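Local structure of Cyp101j2 (Sphingobium yanoikuyae, 5KYO) at residues V275-L286 and E388-F397. The protein is a cytochrome P450 haem monooxygenase that probably hydroxylates 1,8-cineole, activating oxygen at its haem iron. Residues are numbered along the deposited sequence; the frame is centred on the assembly and turned at random. Where two conformers were deposited one is given.
Sequences VVNMLGFTFSHL and EMKVVLREWF. With HEM (protoporphyrin IX containing Fe), chain G.
At chi1 -172° Trp396 points CG away from its own backbone N, bringing the indole up to Phe283 of helix 273-288. In the cytochrome P450 fold this is the packing of the long distal helix, in its part beyond the oxygen-activation kink, against the L helix. The segment axes cross at -38°, 11.5 Å apart at their closest approach, so large side chains must fill the interval. Phe283 contributes the largest share: its edge is directed at one face of Trp396 with the planes at 57°, and Phe283 CE2 sits 3.4 Å from Trp396 CG, over the five-membered ring. The neighbouring Phe283 CE1 presses on Val392 CG1 at 3.4 Å. Phe172 stacks on Phe283 and also meets Trp396, extending the aromatic cluster. Shrinking Trp396 to an alanine removes the indole; the edge of Phe283 is then likely to lose the face it meets, and the phenyl ring to gain freedom to shift. Two turns before Trp396, Met389 is modelled in two conformers; in the one described here, and so only tentatively, it folds back at chi2 and chi3, bringing its CE within 3.6 Å of Leu279 CD2 and also against Thr282. The Thr282 hydroxyl is engaged within its own helix, donating from above the carbonyl plane to Met278 O (OG1 to O 3.0 Å), which also accepts from Thr282 N. At the far end Leu286 CD1 touches both Leu393 CD2 and the edge of the Phe397 ring. Near the haem, Met278 and Val275 line the cofactor pocket, with Met278 CB 3.8 Å from vinyl carbon CBB. Glu388, extended beyond CG, crosses Val275 at about a right angle and sets OE1 against both methyls, 3.2 Å from Val275 CG1 and equally close to CG2.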
ATOM      1  N   VAL A 275      -0.867  -0.690  -5.125  1.00 14.46           N
ATOM      2  CA  VAL A 275      -0.961  -1.630  -6.251  1.00 14.17           C
ATOM      3  C   VAL A 275       0.063  -1.327  -7.353  1.00 17.63           C
ATOM      4  O   VAL A 275       0.726  -2.252  -7.881  1.00 14.11           O
ATOM      5  CB  VAL A 275      -2.396  -1.614  -6.830  1.00 20.35           C
ATOM      6  CG1 VAL A 275      -2.465  -2.328  -8.176  1.00 16.46           C
ATOM      7  CG2 VAL A 275      -3.351  -2.230  -5.816  1.00 14.21           C
ATOM      8  N   VAL A 276       0.233  -0.044  -7.685  1.00 15.36           N
ATOM      9  CA  VAL A 276       1.191   0.349  -8.716  1.00 14.06           C
ATOM     10  C   VAL A 276       2.624  -0.072  -8.299  1.00 20.05           C
ATOM     11  O   VAL A 276       3.380  -0.654  -9.086  1.00 17.39           O
ATOM     12  CB  VAL A 276       1.156   1.880  -8.985  1.00 14.04           C
ATOM     13  CG1 VAL A 276       2.366   2.322  -9.809  1.00 14.00           C
ATOM     14  CG2 VAL A 276      -0.132   2.311  -9.702  1.00 14.02           C
ATOM     15  N   ASN A 277       2.982   0.220  -7.049  1.00 14.19           N
ATOM     16  CA  ASN A 277       4.320  -0.097  -6.546  1.00 18.15           C
ATOM     17  C   ASN A 277       4.513  -1.602  -6.400  1.00 19.20           C
ATOM     18  O   ASN A 277       5.584  -2.129  -6.720  1.00 19.62           O
ATOM     19  CB  ASN A 277       4.564   0.623  -5.227  1.00 14.15           C
ATOM     20  CG  ASN A 277       4.730   2.100  -5.421  1.00 18.73           C
ATOM     21  OD1 ASN A 277       4.949   2.859  -4.471  1.00 23.67           O
ATOM     22  ND2 ASN A 277       4.623   2.531  -6.673  1.00 14.09           N
ATOM     23  N   MET A 278       3.467  -2.306  -5.961  1.00 15.57           N
ATOM     24  CA  MET A 278       3.571  -3.763  -5.836  1.00 14.18           C
ATOM     25  C   MET A 278       3.805  -4.384  -7.205  1.00 22.45           C
ATOM     26  O   MET A 278       4.669  -5.242  -7.364  1.00 14.15           O
ATOM     27  CB  MET A 278       2.314  -4.374  -5.200  1.00 19.92           C
ATOM     28  CG  MET A 278       2.325  -5.904  -5.108  1.00 22.30           C
ATOM     29  SD  MET A 278       3.691  -6.617  -4.118  1.00 19.26           S
ATOM     30  CE  MET A 278       3.235  -6.022  -2.474  1.00 14.33           C
ATOM     31  N   LEU A 279       3.024  -3.959  -8.192  1.00 14.11           N
ATOM     32  CA  LEU A 279       3.210  -4.447  -9.564  1.00 14.08           C
ATOM     33  C   LEU A 279       4.599  -4.120 -10.082  1.00 14.05           C
ATOM     34  O   LEU A 279       5.190  -4.904 -10.848  1.00 14.04           O
ATOM     35  CB  LEU A 279       2.155  -3.858 -10.516  1.00 14.05           C
ATOM     36  CG  LEU A 279       0.727  -4.356 -10.386  1.00 23.87           C
ATOM     37  CD1 LEU A 279      -0.223  -3.379 -11.066  1.00 15.76           C
ATOM     38  CD2 LEU A 279       0.616  -5.738 -11.036  1.00 20.89           C
ATOM     39  N   GLY A 280       5.120  -2.962  -9.687  1.00 14.05           N
ATOM     40  CA  GLY A 280       6.482  -2.602 -10.043  1.00 14.29           C
ATOM     41  C   GLY A 280       7.511  -3.581  -9.524  1.00 15.21           C
ATOM     42  O   GLY A 280       8.386  -4.005 -10.277  1.00 14.52           O
ATOM     43  N   PHE A 281       7.437  -3.930  -8.236  1.00 17.55           N
ATOM     44  CA  PHE A 281       8.381  -4.891  -7.662  1.00 16.97           C
ATOM     45  C   PHE A 281       8.212  -6.268  -8.302  1.00 14.13           C
ATOM     46  O   PHE A 281       9.190  -6.942  -8.599  1.00 15.09           O
ATOM     47  CB  PHE A 281       8.203  -5.005  -6.151  1.00 16.92           C
ATOM     48  CG  PHE A 281       8.942  -3.954  -5.360  1.00 14.19           C
ATOM     49  CD1 PHE A 281      10.309  -4.065  -5.127  1.00 18.06           C
ATOM     50  CD2 PHE A 281       8.253  -2.885  -4.786  1.00 14.37           C
ATOM     51  CE1 PHE A 281      10.989  -3.112  -4.370  1.00 17.46           C
ATOM     52  CE2 PHE A 281       8.924  -1.921  -4.031  1.00 19.02           C
ATOM     53  CZ  PHE A 281      10.300  -2.040  -3.819  1.00 14.21           C
ATOM     54  N   THR A 282       6.957  -6.654  -8.529  1.00 14.53           N
ATOM     55  CA  THR A 282       6.651  -7.964  -9.098  1.00 14.13           C
ATOM     56  C   THR A 282       7.271  -8.105 -10.476  1.00 23.59           C
ATOM     57  O   THR A 282       8.052  -9.045 -10.724  1.00 14.09           O
ATOM     58  CB  THR A 282       5.134  -8.203  -9.190  1.00 18.25           C
ATOM     59  OG1 THR A 282       4.573  -8.183  -7.873  1.00 17.16           O
ATOM     60  CG2 THR A 282       4.834  -9.558  -9.839  1.00 17.15           C
ATOM     61  N   PHE A 283       6.967  -7.161 -11.362  1.00 14.60           N
ATOM     62  CA  PHE A 283       7.471  -7.292 -12.730  1.00 19.00           C
ATOM     63  C   PHE A 283       8.954  -6.949 -12.922  1.00 14.00           C
ATOM     64  O   PHE A 283       9.592  -7.526 -13.811  1.00 14.64           O
ATOM     65  CB  PHE A 283       6.594  -6.486 -13.696  1.00 14.58           C
ATOM     66  CG  PHE A 283       5.375  -7.251 -14.125  1.00 13.98           C
ATOM     67  CD1 PHE A 283       4.235  -7.236 -13.337  1.00 14.01           C
ATOM     68  CD2 PHE A 283       5.403  -8.055 -15.257  1.00 15.64           C
ATOM     69  CE1 PHE A 283       3.107  -7.966 -13.695  1.00 20.12           C
ATOM     70  CE2 PHE A 283       4.282  -8.795 -15.629  1.00 13.97           C
ATOM     71  CZ  PHE A 283       3.132  -8.749 -14.846  1.00 21.61           C
ATOM     72  N   SER A 284       9.528  -6.058 -12.115  0.83 14.01           N
ATOM     73  CA  SER A 284      10.987  -5.872 -12.205  0.83 16.09           C
ATOM     74  C   SER A 284      11.688  -7.129 -11.725  0.83 16.28           C
ATOM     75  O   SER A 284      12.749  -7.493 -12.245  0.83 19.42           O
ATOM     76  CB  SER A 284      11.491  -4.637 -11.416  0.83 15.92           C
ATOM     77  OG  SER A 284      11.200  -4.696 -10.026  0.83 14.05           O
ATOM     78  N   HIS A 285      11.107  -7.798 -10.736  1.00 14.07           N
ATOM     79  CA  HIS A 285      11.685  -9.048 -10.269  1.00 18.16           C
ATOM     80  C   HIS A 285      11.645 -10.151 -11.331  1.00 18.43           C
ATOM     81  O   HIS A 285      12.650 -10.835 -11.600  1.00 14.86           O
ATOM     82  CB  HIS A 285      10.986  -9.550  -9.013  1.00 14.15           C
ATOM     83  CG  HIS A 285      11.604 -10.803  -8.481  1.00 17.61           C
ATOM     84  ND1 HIS A 285      12.846 -10.817  -7.877  1.00 19.41           N
ATOM     85  CD2 HIS A 285      11.186 -12.090  -8.515  1.00 16.23           C
ATOM     86  CE1 HIS A 285      13.157 -12.061  -7.548  1.00 17.76           C
ATOM     87  NE2 HIS A 285      12.169 -12.852  -7.923  1.00 26.84           N
ATOM     88  N   LEU A 286      10.470 -10.334 -11.919  1.00 14.08           N
ATOM     89  CA  LEU A 286      10.289 -11.293 -12.983  1.00 14.06           C
ATOM     90  C   LEU A 286      11.277 -11.011 -14.092  1.00 14.03           C
ATOM     91  O   LEU A 286      11.806 -11.938 -14.729  1.00 17.58           O
ATOM     92  CB  LEU A 286       8.850 -11.237 -13.519  1.00 14.05           C
ATOM     93  CG  LEU A 286       7.748 -11.811 -12.625  1.00 14.09           C
ATOM     94  CD1 LEU A 286       6.351 -11.401 -13.093  1.00 14.07           C
ATOM     95  CD2 LEU A 286       7.895 -13.351 -12.559  1.00 17.25           C
ATOM     96  N   GLU A 388      -6.357  -8.505  -8.734  1.00 19.80           N
ATOM     97  CA  GLU A 388      -5.618  -7.719  -9.725  1.00 17.03           C
ATOM     98  C   GLU A 388      -4.300  -8.396 -10.134  1.00 16.37           C
ATOM     99  O   GLU A 388      -4.020  -8.526 -11.308  1.00 14.14           O
ATOM    100  CB  GLU A 388      -5.300  -6.320  -9.197  1.00 22.24           C
ATOM    101  CG  GLU A 388      -6.482  -5.384  -9.065  1.00 28.11           C
ATOM    102  CD  GLU A 388      -6.121  -4.174  -8.226  1.00 35.47           C
ATOM    103  OE1 GLU A 388      -5.019  -4.185  -7.641  1.00 38.13           O
ATOM    104  OE2 GLU A 388      -6.916  -3.218  -8.152  1.00 37.57           O
ATOM    105  N   MET A 389      -3.514  -8.824  -9.151  1.00 16.16           N
ATOM    106  CA  MET A 389      -2.233  -9.482  -9.414  0.50 14.19           C
ATOM    107  C   MET A 389      -2.400 -10.724 -10.280  1.00 16.39           C
ATOM    108  O   MET A 389      -1.653 -10.928 -11.228  1.00 15.98           O
ATOM    109  CB  MET A 389      -1.551  -9.860  -8.098  0.50 17.02           C
ATOM    110  CG  MET A 389      -0.173 -10.474  -8.277  0.50 24.78           C
ATOM    111  SD  MET A 389       0.944  -9.391  -9.181  0.50 40.04           S
ATOM    112  CE  MET A 389       0.850  -7.900  -8.190  0.50 14.18           C
ATOM    113  N   LYS A 390      -3.395 -11.540  -9.942  1.00 18.07           N
ATOM    114  CA  LYS A 390      -3.666 -12.768 -10.669  1.00 18.43           C
ATOM    115  C   LYS A 390      -4.000 -12.515 -12.132  1.00 18.89           C
ATOM    116  O   LYS A 390      -3.456 -13.168 -13.038  1.00 14.16           O
ATOM    117  CB  LYS A 390      -4.813 -13.535 -10.006  1.00 26.21           C
ATOM    118  CG  LYS A 390      -4.996 -14.939 -10.562  1.00 27.19           C
ATOM    119  CD  LYS A 390      -6.220 -15.602  -9.953  1.00 35.77           C
ATOM    120  CE  LYS A 390      -7.497 -14.875 -10.346  1.00 41.19           C
ATOM    121  NZ  LYS A 390      -8.700 -15.596  -9.853  1.00 46.46           N
ATOM    122  N   VAL A 391      -4.909 -11.582 -12.373  1.00 17.82           N
ATOM    123  CA  VAL A 391      -5.324 -11.300 -13.744  1.00 14.13           C
ATOM    124  C   VAL A 391      -4.145 -10.734 -14.523  1.00 14.09           C
ATOM    125  O   VAL A 391      -3.925 -11.069 -15.698  1.00 14.06           O
ATOM    126  CB  VAL A 391      -6.516 -10.314 -13.790  1.00 15.13           C
ATOM    127  CG1 VAL A 391      -6.842  -9.954 -15.224  1.00 14.08           C
ATOM    128  CG2 VAL A 391      -7.714 -10.935 -13.116  1.00 20.50           C
ATOM    129  N   VAL A 392      -3.358  -9.895 -13.857  1.00 14.08           N
ATOM    130  CA  VAL A 392      -2.268  -9.233 -14.545  1.00 18.19           C
ATOM    131  C   VAL A 392      -1.205 -10.251 -14.939  1.00 17.95           C
ATOM    132  O   VAL A 392      -0.720 -10.236 -16.067  1.00 14.01           O
ATOM    133  CB  VAL A 392      -1.636  -8.101 -13.687  1.00 14.05           C
ATOM    134  CG1 VAL A 392      -0.268  -7.705 -14.231  1.00 14.01           C
ATOM    135  CG2 VAL A 392      -2.579  -6.886 -13.652  1.00 19.69           C
ATOM    136  N   LEU A 393      -0.864 -11.133 -14.001  1.00 14.08           N
ATOM    137  CA  LEU A 393       0.127 -12.161 -14.242  1.00 14.08           C
ATOM    138  C   LEU A 393      -0.373 -13.077 -15.358  1.00 20.67           C
ATOM    139  O   LEU A 393       0.379 -13.420 -16.249  1.00 14.05           O
ATOM    140  CB  LEU A 393       0.397 -12.968 -12.978  1.00 14.13           C
ATOM    141  CG  LEU A 393       1.265 -12.262 -11.923  1.00 14.41           C
ATOM    142  CD1 LEU A 393       1.196 -13.029 -10.622  1.00 16.64           C
ATOM    143  CD2 LEU A 393       2.693 -12.135 -12.391  1.00 14.12           C
ATOM    144  N   ARG A 394      -1.648 -13.446 -15.314  1.00 18.71           N
ATOM    145  CA  ARG A 394      -2.168 -14.396 -16.299  1.00 19.40           C
ATOM    146  C   ARG A 394      -2.196 -13.797 -17.697  1.00 24.06           C
ATOM    147  O   ARG A 394      -1.746 -14.424 -18.651  1.00 14.03           O
ATOM    148  CB  ARG A 394      -3.569 -14.879 -15.916  1.00 18.54           C
ATOM    149  CG  ARG A 394      -3.584 -15.804 -14.711  1.00 49.12           C
ATOM    150  CD  ARG A 394      -4.962 -16.401 -14.457  1.00 55.15           C
ATOM    151  NE  ARG A 394      -5.045 -17.060 -13.156  1.00 55.40           N
ATOM    152  CZ  ARG A 394      -6.057 -17.833 -12.773  1.00 51.02           C
ATOM    153  NH1 ARG A 394      -7.070 -18.056 -13.596  1.00 43.75           N
ATOM    154  NH2 ARG A 394      -6.048 -18.394 -11.568  1.00 54.29           N
ATOM    155  N   GLU A 395      -2.746 -12.596 -17.834  1.00 15.50           N
ATOM    156  CA  GLU A 395      -2.785 -11.965 -19.158  1.00 17.73           C
ATOM    157  C   GLU A 395      -1.416 -11.527 -19.679  1.00 14.38           C
ATOM    158  O   GLU A 395      -1.205 -11.530 -20.885  1.00 13.93           O
ATOM    159  CB  GLU A 395      -3.728 -10.763 -19.158  1.00 13.97           C
ATOM    160  CG  GLU A 395      -5.149 -11.130 -18.778  1.00 14.00           C
ATOM    161  CD  GLU A 395      -5.784 -12.143 -19.731  1.00 26.58           C
ATOM    162  OE1 GLU A 395      -5.350 -12.240 -20.897  1.00 22.76           O
ATOM    163  OE2 GLU A 395      -6.729 -12.835 -19.313  1.00 29.28           O
ATOM    164  N   TRP A 396      -0.504 -11.113 -18.798  1.00 13.96           N
ATOM    165  CA  TRP A 396       0.809 -10.722 -19.259  1.00 13.93           C
ATOM    166  C   TRP A 396       1.494 -11.971 -19.823  1.00 14.52           C
ATOM    167  O   TRP A 396       1.977 -11.966 -20.959  1.00 16.92           O
ATOM    168  CB  TRP A 396       1.664 -10.077 -18.137  1.00 13.94           C
ATOM    169  CG  TRP A 396       2.955  -9.498 -18.684  1.00 20.82           C
ATOM    170  CD1 TRP A 396       4.073 -10.192 -19.054  1.00 15.94           C
ATOM    171  CD2 TRP A 396       3.244  -8.118 -18.940  1.00 13.89           C
ATOM    172  NE1 TRP A 396       5.028  -9.336 -19.528  1.00 16.01           N
ATOM    173  CE2 TRP A 396       4.542  -8.055 -19.480  1.00 15.71           C
ATOM    174  CE3 TRP A 396       2.521  -6.931 -18.785  1.00 13.88           C
ATOM    175  CZ2 TRP A 396       5.146  -6.855 -19.838  1.00 19.97           C
ATOM    176  CZ3 TRP A 396       3.129  -5.735 -19.147  1.00 14.57           C
ATOM    177  CH2 TRP A 396       4.425  -5.709 -19.663  1.00 16.53           C
ATOM    178  N   PHE A 397       1.509 -13.055 -19.049  1.00 13.97           N
ATOM    179  CA  PHE A 397       2.269 -14.232 -19.476  1.00 18.20           C
ATOM    180  C   PHE A 397       1.643 -14.932 -20.691  1.00 16.08           C
ATOM    181  O   PHE A 397       2.340 -15.615 -21.431  1.00 15.37           O
ATOM    182  CB  PHE A 397       2.440 -15.218 -18.319  1.00 14.02           C
ATOM    183  CG  PHE A 397       3.636 -14.903 -17.460  1.00 15.30           C
ATOM    184  CD1 PHE A 397       4.914 -15.214 -17.897  1.00 17.09           C
ATOM    185  CD2 PHE A 397       3.480 -14.231 -16.262  1.00 14.94           C
ATOM    186  CE1 PHE A 397       6.016 -14.909 -17.116  1.00 20.35           C
ATOM    187  CE2 PHE A 397       4.576 -13.907 -15.481  1.00 19.39           C
ATOM    188  CZ  PHE A 397       5.839 -14.238 -15.899  1.00 14.93           C
TER
HETATM  189  CHA HEM G 501      -5.085  -0.375   4.814  1.00 24.55           C
HETATM  190  CHB HEM G 501      -1.394  -2.196   2.238  1.00 17.08           C
HETATM  191  CHC HEM G 501      -4.300  -2.432  -1.685  1.00 14.36           C
HETATM  192  CHD HEM G 501      -7.589   0.230   0.637  1.00 16.53           C
HETATM  193  C1A HEM G 501      -3.853  -0.902   4.512  1.00 14.57           C
HETATM  194  C2A HEM G 501      -2.753  -1.154   5.435  1.00 18.79           C
HETATM  195  C3A HEM G 501      -1.726  -1.645   4.707  1.00 14.57           C
HETATM  196  C4A HEM G 501      -2.141  -1.735   3.315  1.00 16.25           C
HETATM  197  CMA HEM G 501      -0.348  -2.079   5.266  1.00 14.59           C
HETATM  198  CAA HEM G 501      -2.723  -0.919   6.973  1.00 22.38           C
HETATM  199  CBA HEM G 501      -2.442   0.536   7.336  1.00 19.66           C
HETATM  200  CGA HEM G 501      -2.314   0.687   8.834  1.00 19.03           C
HETATM  201  O1A HEM G 501      -1.394   0.066   9.438  1.00 19.37           O
HETATM  202  O2A HEM G 501      -3.122   1.439   9.440  1.00 21.14           O
HETATM  203  C1B HEM G 501      -1.883  -2.467   0.965  1.00 15.14           C
HETATM  204  C2B HEM G 501      -1.179  -3.175  -0.101  1.00 14.40           C
HETATM  205  C3B HEM G 501      -1.985  -3.226  -1.181  1.00 14.37           C
HETATM  206  C4B HEM G 501      -3.218  -2.562  -0.836  1.00 16.28           C
HETATM  207  CMB HEM G 501       0.254  -3.761  -0.009  1.00 15.40           C
HETATM  208  CAB HEM G 501      -1.757  -3.859  -2.586  1.00 25.45           C
HETATM  209  CBB HEM G 501      -0.708  -4.599  -2.956  1.00 29.98           C
HETATM  210  C1C HEM G 501      -5.459  -1.761  -1.385  1.00 14.37           C
HETATM  211  C2C HEM G 501      -6.624  -1.651  -2.242  1.00 20.79           C
HETATM  212  C3C HEM G 501      -7.529  -0.899  -1.598  1.00 18.90           C
HETATM  213  C4C HEM G 501      -6.967  -0.536  -0.311  1.00 16.15           C
HETATM  214  CMC HEM G 501      -6.705  -2.289  -3.645  1.00 20.05           C
HETATM  215  CAC HEM G 501      -8.940  -0.452  -2.016  1.00 17.02           C
HETATM  216  CBC HEM G 501      -9.605  -0.883  -3.089  1.00 20.62           C
HETATM  217  C1D HEM G 501      -7.218   0.353   1.957  1.00 22.33           C
HETATM  218  C2D HEM G 501      -7.926   1.126   2.964  1.00 14.52           C
HETATM  219  C3D HEM G 501      -7.148   0.908   4.241  1.00 16.37           C
HETATM  220  C4D HEM G 501      -6.038   0.053   3.911  1.00 22.20           C
HETATM  221  CMD HEM G 501      -9.214   1.989   2.880  1.00 14.52           C
HETATM  222  CAD HEM G 501      -7.487   1.525   5.615  1.00 14.61           C
HETATM  223  CBD HEM G 501      -8.104   0.483   6.549  1.00 22.91           C
HETATM  224  CGD HEM G 501      -8.413   1.150   7.878  1.00 19.75           C
HETATM  225  O1D HEM G 501      -9.547   1.012   8.401  1.00 19.40           O
HETATM  226  O2D HEM G 501      -7.505   1.847   8.399  1.00 19.57           O
HETATM  227  NA  HEM G 501      -3.438  -1.275   3.234  1.00 14.52           N
HETATM  228  NB  HEM G 501      -3.120  -2.112   0.465  1.00 17.70           N
HETATM  229  NC  HEM G 501      -5.705  -1.084  -0.214  1.00 17.95           N
HETATM  230  ND  HEM G 501      -6.117  -0.245   2.553  1.00 15.09           N
HETATM  231 FE   HEM G 501      -4.655  -1.330   1.568  1.00 15.85          FE